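Local coordinates for glycerophosphoryl diester phosphodiesterase (Agrobacterium tumefaciens str. C58, PDB 3KS6), which belongs to the glycerophosphoryl diester phosphodiesterase family of TIM-barrel proteins and holds a magnesium ion, at residues 160-165 with 186-191; 24-29 with 93-98; 50-55 with 108-113. All blocks are in the same frame, centred on the assembly; numbering follows the deposited sequence.

Contact 1 of 3, residues 160-165 with 186-191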
loop_
_atom_site.group_PDB
_atom_site.type_symbol
_atom_site.label_atom_id
_atom_site.label_comp_id
_atom_site.label_asym_id
_atom_site.label_seq_id
_atom_site.Cartn_x
_atom_site.Cartn_y
_atom_site.Cartn_z
ATOM N N VAL A 160 11.127 -1.391 0.950
ATOM C CA VAL A 160 12.416 -2.096 1.169
ATOM C C VAL A 160 12.178 -3.242 2.155
ATOM O O VAL A 160 11.935 -3.028 3.368
ATOM C CB VAL A 160 13.449 -1.109 1.697
ATOM C CG1 VAL A 160 14.798 -1.818 2.016
ATOM C CG2 VAL A 160 13.664 0.049 0.689
ATOM N N SER A 161 12.218 -4.471 1.647
ATOM C CA SER A 161 11.962 -5.655 2.455
ATOM C C SER A 161 13.058 -5.878 3.501
ATOM O O SER A 161 14.197 -5.429 3.312
ATOM C CB SER A 161 11.890 -6.891 1.575
ATOM O OG SER A 161 13.154 -7.097 0.960
ATOM N N PRO A 162 12.729 -6.573 4.601
ATOM C CA PRO A 162 13.778 -6.930 5.581
ATOM C C PRO A 162 15.043 -7.551 4.938
ATOM O O PRO A 162 16.161 -7.192 5.340
ATOM C CB PRO A 162 13.041 -7.874 6.558
ATOM C CG PRO A 162 11.603 -7.293 6.538
ATOM C CD PRO A 162 11.389 -7.002 5.044
ATOM N N SER A 163 14.858 -8.436 3.953
ATOM C CA SER A 163 15.977 -9.107 3.243
ATOM C C SER A 163 16.870 -8.145 2.497
ATOM O O SER A 163 18.098 -8.191 2.610
ATOM C CB SER A 163 15.423 -10.120 2.242
ATOM O OG SER A 163 14.877 -11.185 2.947
ATOM N N VAL A 164 16.259 -7.265 1.717
ATOM C CA VAL A 164 16.999 -6.236 1.002
ATOM C C VAL A 164 17.743 -5.313 1.992
ATOM O O VAL A 164 18.928 -5.037 1.822
ATOM C CB VAL A 164 16.065 -5.454 0.001
ATOM C CG1 VAL A 164 16.751 -4.210 -0.585
ATOM C CG2 VAL A 164 15.598 -6.411 -1.134
ATOM N N LEU A 165 17.057 -4.888 3.062
ATOM C CA LEU A 165 17.654 -3.961 4.020
ATOM C C LEU A 165 18.860 -4.600 4.703
ATOM O O LEU A 165 19.883 -3.956 4.888
ATOM C CB LEU A 165 16.628 -3.539 5.086
ATOM C CG LEU A 165 17.093 -2.553 6.193
ATOM C CD1 LEU A 165 17.674 -1.245 5.605
ATOM C CD2 LEU A 165 15.923 -2.221 7.129
ATOM N N GLY A 186 9.969 2.858 2.454
ATOM C CA GLY A 186 9.148 2.311 3.528
ATOM C C GLY A 186 9.787 0.999 3.947
ATOM O O GLY A 186 10.079 0.182 3.089
ATOM N N VAL A 187 10.054 0.847 5.243
ATOM C CA VAL A 187 10.600 -0.383 5.804
ATOM C C VAL A 187 9.584 -1.044 6.743
ATOM O O VAL A 187 8.712 -0.359 7.356
ATOM C CB VAL A 187 11.977 -0.130 6.564
ATOM C CG1 VAL A 187 12.968 0.655 5.665
ATOM C CG2 VAL A 187 11.790 0.614 7.904
ATOM N N HIS A 188 9.702 -2.379 6.904
ATOM C CA HIS A 188 8.923 -3.111 7.911
ATOM C C HIS A 188 9.174 -2.466 9.275
ATOM O O HIS A 188 10.314 -2.209 9.637
ATOM C CB HIS A 188 9.368 -4.563 7.964
ATOM C CG HIS A 188 8.438 -5.479 8.706
ATOM N ND1 HIS A 188 8.180 -5.372 10.061
ATOM C CD2 HIS A 188 7.706 -6.524 8.270
ATOM C CE1 HIS A 188 7.312 -6.305 10.416
ATOM N NE2 HIS A 188 7.013 -7.022 9.351
ATOM N N ILE A 189 8.110 -2.232 10.040
ATOM C CA ILE A 189 8.224 -1.575 11.347
ATOM C C ILE A 189 9.233 -2.266 12.258
ATOM O O ILE A 189 9.945 -1.617 13.013
ATOM C CB ILE A 189 6.801 -1.490 12.047
ATOM C CG1 ILE A 189 6.835 -0.646 13.331
ATOM C CG2 ILE A 189 6.213 -2.874 12.298
ATOM C CD1 ILE A 189 7.432 0.706 13.168
ATOM N N ASP A 190 9.298 -3.593 12.200
ATOM C CA ASP A 190 10.224 -4.343 13.064
ATOM C C ASP A 190 11.697 -4.135 12.700
ATOM O O ASP A 190 12.545 -4.499 13.492
ATOM C CB ASP A 190 9.897 -5.847 13.097
ATOM C CG ASP A 190 8.556 -6.170 13.770
ATOM O OD1 ASP A 190 8.018 -5.329 14.531
ATOM O OD2 ASP A 190 8.073 -7.289 13.513
ATOM N N THR A 191 11.987 -3.575 11.515
ATOM C CA THR A 191 13.335 -3.211 11.111
ATOM C C THR A 191 13.688 -1.724 11.301
ATOM O O THR A 191 14.814 -1.297 11.060
ATOM C CB THR A 191 13.624 -3.641 9.660
ATOM O OG1 THR A 191 12.883 -2.825 8.735
ATOM C CG2 THR A 191 13.301 -5.136 9.466
HETATM O O HOH W 1 12.041 -3.765 5.973
#
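V160 and G186 are joined by a backbone hydrogen bond near the C-terminal ends of two neighbouring parallel strands, 156-160 and 184-188. V160 N gives its hydrogen to G186 O at 2.9 Å, almost straight, 179° at the hydrogen. G186 O also accepts from the indole of W210.

Beyond this bond the chains part, and one water fills in. It donates to V160 O at 2.7 Å and to T191 OG1 at 3.0 Å, and accepts from H188 N at 2.9 Å. T191 OG1 passes its own hydrogen to H188 O, 2.8 Å away, on a lone pair in the carbonyl plane. That hydroxyl lies between the backbone N and the carbonyl carbon of T191 (chi1 71°), which turns it back over its own turn. D190 N steadies the H188 ring, donating in its plane to ND1.

The van der Waals contacts come from the start of helix 162-179. P162 CG meets H188 CB at 3.8 Å. P162 CB and CG both lie 4.0 Å from T191 CG2, and the two side chains cross at about a right angle. L165 CD2 packs against T191 OG1 at 3.5 Å and, more loosely, V187 CG1.

The contact thus joins the first helical turn of a beta-alpha-beta unit to the end of its second strand. Where direct strand pairing gives out, a water serves V160 O and H188 N.

Contact 2 of 3, residues 24-29 with 93-98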
loop_
_atom_site.group_PDB
_atom_site.type_symbol
_atom_site.label_atom_id
_atom_site.label_comp_id
_atom_site.label_asym_id
_atom_site.label_seq_id
_atom_site.Cartn_x
_atom_site.Cartn_y
_atom_site.Cartn_z
ATOM N N THR A 24 -14.888 0.459 2.334
ATOM C CA THR A 24 -16.012 1.356 2.598
ATOM C C THR A 24 -15.838 1.960 3.978
ATOM O O THR A 24 -15.930 3.182 4.138
ATOM C CB THR A 24 -17.383 0.600 2.441
ATOM O OG1 THR A 24 -17.500 0.120 1.098
ATOM C CG2 THR A 24 -18.583 1.527 2.696
ATOM N N ALA A 25 -15.523 1.124 4.959
ATOM C CA ALA A 25 -15.359 1.581 6.325
ATOM C C ALA A 25 -14.160 2.518 6.390
ATOM O O ALA A 25 -14.224 3.579 7.006
ATOM C CB ALA A 25 -15.193 0.387 7.311
ATOM N N THR A 26 -13.077 2.157 5.710
ATOM C CA THR A 26 -11.878 3.006 5.701
ATOM C C THR A 26 -12.127 4.419 5.133
ATOM O O THR A 26 -11.609 5.413 5.669
ATOM C CB THR A 26 -10.748 2.325 4.896
ATOM O OG1 THR A 26 -10.261 1.185 5.643
ATOM C CG2 THR A 26 -9.593 3.298 4.692
ATOM N N ALA A 27 -12.936 4.502 4.074
ATOM C CA ALA A 27 -13.262 5.781 3.419
ATOM C C ALA A 27 -13.894 6.776 4.375
ATOM O O ALA A 27 -13.768 7.998 4.169
ATOM C CB ALA A 27 -14.175 5.567 2.234
ATOM N N ALA A 28 -14.551 6.258 5.405
ATOM C CA ALA A 28 -15.230 7.080 6.443
ATOM C C ALA A 28 -14.421 7.359 7.712
ATOM O O ALA A 28 -14.901 8.066 8.622
ATOM C CB ALA A 28 -16.548 6.383 6.820
HETATM N N MSE A 29 -13.195 6.835 7.804
HETATM C CA MSE A 29 -12.365 7.016 9.012
HETATM C C MSE A 29 -11.494 8.245 8.984
HETATM O O MSE A 29 -11.165 8.761 7.917
HETATM C CB MSE A 29 -11.467 5.803 9.247
HETATM C CG MSE A 29 -12.239 4.601 9.642
HETATM SE SE MSE A 29 -10.961 3.106 9.917
HETATM C CE MSE A 29 -12.224 1.813 9.457
ATOM N N ALA A 93 -14.955 4.592 -6.979
ATOM C CA ALA A 93 -16.319 5.062 -6.637
ATOM C C ALA A 93 -16.535 5.204 -5.140
ATOM O O ALA A 93 -17.274 6.094 -4.677
ATOM C CB ALA A 93 -17.361 4.123 -7.225
ATOM N N LEU A 94 -15.905 4.344 -4.340
ATOM C CA LEU A 94 -16.053 4.470 -2.902
ATOM C C LEU A 94 -15.381 5.729 -2.327
ATOM O O LEU A 94 -15.716 6.152 -1.218
ATOM C CB LEU A 94 -15.471 3.236 -2.199
ATOM C CG LEU A 94 -16.140 1.899 -2.465
ATOM C CD1 LEU A 94 -15.321 0.804 -1.728
ATOM C CD2 LEU A 94 -17.632 1.948 -1.996
ATOM N N TYR A 95 -14.367 6.248 -3.015
ATOM C CA TYR A 95 -13.514 7.316 -2.473
ATOM C C TYR A 95 -13.772 8.692 -3.102
ATOM O O TYR A 95 -13.132 9.680 -2.731
ATOM C CB TYR A 95 -12.029 6.901 -2.557
ATOM C CG TYR A 95 -11.698 5.920 -1.438
ATOM C CD1 TYR A 95 -12.055 4.594 -1.532
ATOM C CD2 TYR A 95 -11.089 6.343 -0.275
ATOM C CE1 TYR A 95 -11.807 3.716 -0.527
ATOM C CE2 TYR A 95 -10.843 5.480 0.752
ATOM C CZ TYR A 95 -11.196 4.159 0.629
ATOM O OH TYR A 95 -10.958 3.263 1.651
ATOM N N VAL A 96 -14.745 8.750 -4.002
ATOM C CA VAL A 96 -15.044 9.969 -4.765
ATOM C C VAL A 96 -15.238 11.171 -3.846
ATOM O O VAL A 96 -14.650 12.236 -4.102
ATOM C CB VAL A 96 -16.292 9.801 -5.700
ATOM C CG1 VAL A 96 -17.575 9.724 -4.907
ATOM C CG2 VAL A 96 -16.372 10.946 -6.702
ATOM N N ASP A 97 -16.008 10.972 -2.774
ATOM C CA ASP A 97 -16.331 12.017 -1.816
ATOM C C ASP A 97 -15.614 11.897 -0.482
ATOM O O ASP A 97 -15.945 12.614 0.443
ATOM C CB ASP A 97 -17.828 11.986 -1.523
ATOM C CG ASP A 97 -18.666 12.338 -2.727
ATOM O OD1 ASP A 97 -18.229 13.193 -3.540
ATOM O OD2 ASP A 97 -19.770 11.761 -2.844
ATOM N N SER A 98 -14.645 10.999 -0.355
ATOM C CA SER A 98 -13.927 10.831 0.890
ATOM C C SER A 98 -12.723 11.746 0.934
ATOM O O SER A 98 -12.157 12.096 -0.121
ATOM C CB SER A 98 -13.434 9.372 0.946
ATOM O OG SER A 98 -12.576 9.208 2.063
#
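A27 CB sits over one face of the Y95 ring, a CH-pi contact 3.8 Å from the ring centroid. The methyl is offset toward the rim, and its nearest ring atom is CE2. CG of Y95 lies anti to the carbonyl carbon (chi1 -78°), and this carries the ring across to helix 20-27. T26 CG2 comes to the ring edge instead, 3.3 Å from Y95 OH.

On another side of A27, S98 OG donates to A27 O at 2.7 Å, on a lone pair in the carbonyl plane. The S98 hydroxyl stands anti to its own N (chi1 172°), extended toward the end of the helix. L94 completes the first shell. Its two methyls, CD1 and CD2, both lie 3.6 Å from T24 OG1, and the two side chains cross at about a right angle.

The contact joins the C-terminal parts of helices 20-27 and 88-95, on the outer layer of a TIM-barrel fold. Strand 33-40 lies beneath them: its V34 touches both T26 and Y95.

A type I turn from Y95 to S98 brings the serine round to A27, with S98 N bonded to Y95 O at 3.1 Å. Further out, T24 OG1 is bonded to P20 O in its own helix, and T26 OG1 pairs with S7 OG, which ties the helix to strand 4-8. S98 OG also bonds to V100 N, and F102 meets the Y95 ring edge-to-face.

Contact 3 of 3, residues 50-55 with 108-113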
loop_
_atom_site.group_PDB
_atom_site.type_symbol
_atom_site.label_atom_id
_atom_site.label_comp_id
_atom_site.label_asym_id
_atom_site.label_seq_id
_atom_site.Cartn_x
_atom_site.Cartn_y
_atom_site.Cartn_z
ATOM N N HIS A 50 -4.289 -8.626 -3.087
ATOM C CA HIS A 50 -2.886 -8.634 -2.697
ATOM C C HIS A 50 -2.038 -9.617 -3.518
ATOM O O HIS A 50 -1.173 -9.182 -4.278
ATOM C CB HIS A 50 -2.744 -8.938 -1.198
ATOM C CG HIS A 50 -1.323 -9.077 -0.782
ATOM N ND1 HIS A 50 -0.805 -10.257 -0.285
ATOM C CD2 HIS A 50 -0.293 -8.210 -0.871
ATOM C CE1 HIS A 50 0.490 -10.092 -0.078
ATOM N NE2 HIS A 50 0.822 -8.858 -0.417
ATOM N N ASP A 51 -2.288 -10.929 -3.389
ATOM C CA ASP A 51 -1.475 -11.911 -4.116
ATOM C C ASP A 51 -1.825 -11.911 -5.615
ATOM O O ASP A 51 -2.935 -11.525 -6.003
ATOM C CB ASP A 51 -1.692 -13.333 -3.589
ATOM C CG ASP A 51 -1.061 -13.587 -2.240
ATOM O OD1 ASP A 51 -0.118 -12.882 -1.830
ATOM O OD2 ASP A 51 -1.537 -14.540 -1.603
ATOM N N PRO A 52 -0.892 -12.358 -6.466
ATOM C CA PRO A 52 -1.187 -12.456 -7.885
ATOM C C PRO A 52 -2.108 -13.636 -8.177
ATOM O O PRO A 52 -2.500 -13.831 -9.332
ATOM C CB PRO A 52 0.195 -12.642 -8.519
ATOM C CG PRO A 52 1.019 -13.272 -7.454
ATOM C CD PRO A 52 0.505 -12.736 -6.159
ATOM N N THR A 53 -2.413 -14.426 -7.149
ATOM C CA THR A 53 -3.328 -15.557 -7.248
ATOM C C THR A 53 -4.442 -15.397 -6.232
ATOM O O THR A 53 -4.323 -14.687 -5.224
ATOM C CB THR A 53 -2.632 -16.900 -6.998
ATOM O OG1 THR A 53 -2.103 -16.905 -5.673
ATOM C CG2 THR A 53 -1.504 -17.172 -8.035
ATOM N N LEU A 54 -5.546 -16.062 -6.510
ATOM C CA LEU A 54 -6.712 -15.995 -5.659
ATOM C C LEU A 54 -6.705 -16.977 -4.474
ATOM O O LEU A 54 -7.559 -16.887 -3.637
ATOM C CB LEU A 54 -7.967 -16.221 -6.509
ATOM C CG LEU A 54 -8.356 -15.136 -7.546
ATOM C CD1 LEU A 54 -9.728 -15.470 -8.193
ATOM C CD2 LEU A 54 -8.398 -13.719 -6.945
ATOM N N ASP A 55 -5.725 -17.876 -4.401
ATOM C CA ASP A 55 -5.756 -19.018 -3.476
ATOM C C ASP A 55 -5.898 -18.675 -1.992
ATOM O O ASP A 55 -6.743 -19.238 -1.316
ATOM C CB ASP A 55 -4.513 -19.896 -3.649
ATOM C CG ASP A 55 -4.307 -20.388 -5.095
ATOM O OD1 ASP A 55 -4.554 -19.641 -6.044
ATOM O OD2 ASP A 55 -3.861 -21.544 -5.267
ATOM N N PRO A 108 4.263 -7.574 -8.834
ATOM C CA PRO A 108 4.551 -8.428 -9.982
ATOM C C PRO A 108 3.621 -9.634 -10.023
ATOM O O PRO A 108 2.789 -9.824 -9.135
ATOM C CB PRO A 108 5.984 -8.886 -9.698
ATOM C CG PRO A 108 5.981 -9.041 -8.158
ATOM C CD PRO A 108 5.183 -7.848 -7.708
ATOM N N GLY A 109 3.748 -10.433 -11.079
ATOM C CA GLY A 109 3.019 -11.675 -11.183
ATOM C C GLY A 109 3.646 -12.844 -10.440
ATOM O O GLY A 109 4.616 -12.706 -9.685
ATOM N N VAL A 110 3.078 -14.021 -10.656
ATOM C CA VAL A 110 3.525 -15.235 -9.972
ATOM C C VAL A 110 5.025 -15.469 -10.128
ATOM O O VAL A 110 5.709 -15.821 -9.167
ATOM C CB VAL A 110 2.708 -16.501 -10.473
ATOM C CG1 VAL A 110 3.305 -17.787 -9.894
ATOM C CG2 VAL A 110 1.205 -16.375 -10.078
ATOM N N ASP A 111 5.550 -15.232 -11.327
ATOM C CA ASP A 111 6.984 -15.413 -11.603
ATOM C C ASP A 111 7.919 -14.341 -11.021
ATOM O O ASP A 111 9.130 -14.363 -11.284
ATOM C CB ASP A 111 7.190 -15.542 -13.112
ATOM C CG ASP A 111 6.840 -14.274 -13.885
ATOM O OD1 ASP A 111 6.470 -13.224 -13.287
ATOM O OD2 ASP A 111 6.967 -14.316 -15.124
ATOM N N GLY A 112 7.352 -13.376 -10.283
ATOM C CA GLY A 112 8.117 -12.291 -9.671
ATOM C C GLY A 112 8.507 -11.181 -10.625
ATOM O O GLY A 112 9.183 -10.227 -10.235
ATOM N N LEU A 113 8.064 -11.269 -11.873
ATOM C CA LEU A 113 8.374 -10.239 -12.843
ATOM C C LEU A 113 7.261 -9.194 -12.945
ATOM O O LEU A 113 6.084 -9.521 -12.791
ATOM C CB LEU A 113 8.630 -10.810 -14.234
ATOM C CG LEU A 113 9.790 -11.787 -14.348
ATOM C CD1 LEU A 113 9.831 -12.274 -15.805
ATOM C CD2 LEU A 113 11.104 -11.136 -13.925
#
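P52 leans on the backbone of residues 108-110 with one side of its ring. Its CB is 3.8 Å from V110 N and 3.9 Å from P108 O. Next along the ring, CG lies 3.9 Å from V110 N and about as far from G109 C. CG also meets the side chain of V110, with CG2 at 4.1 Å. The ring therefore packs mainly on the peptide between G109 and V110.

T53 extends the same surface. Its CG2 touches V110 CG2 at 3.5 Å, tighter than usual for two methyls, and the side chains cross at about a right angle. V110 CG2, anti to the carbonyl carbon (CG1 anti to N, chi1 172°), is the branch turned to P52 and T53. No hydrogen bond joins the segments.

Bonds within the 108-113 loop brace it. G109 to G112 form a type I turn, closed by G112 N to G109 O at 2.9 Å. G109 N bonds to L113 O at 3.0 Å. D111 OD1 accepts from L113 N, an Asx turn, with the donor above the carboxylate plane.

P52 also touches Y115 and H39, the latter on strand 33-40. Two surface loops of the barrel pack here. Segment 50-55 follows strand 46-48 and leads toward helix 69-74. Segment 108-113 leaves the magnesium-bearing end of strand 101-106, where E105 is a ligand, toward helix 118-128.

The contacts lie apart in one TIM-barrel domain. Contacts 1 and 2 are on opposite sides of the chain's centre, with their centres about 29 Å apart. Contact 3 is about 20 Å from contact 1 and about 27 Å from contact 2, centre to centre. None touches another. Along the chain the segments of contacts 2 and 3 alternate, and both close before contact 1 opens. Contact 1 and segment 108-113 of contact 3 lie at the C-terminal ends of barrel strands, the end where the magnesium ligands E35, D37 and E105 gather. Contact 2 packs the helix ends that lead into strands 33-40 and 101-106, at their N-terminal side.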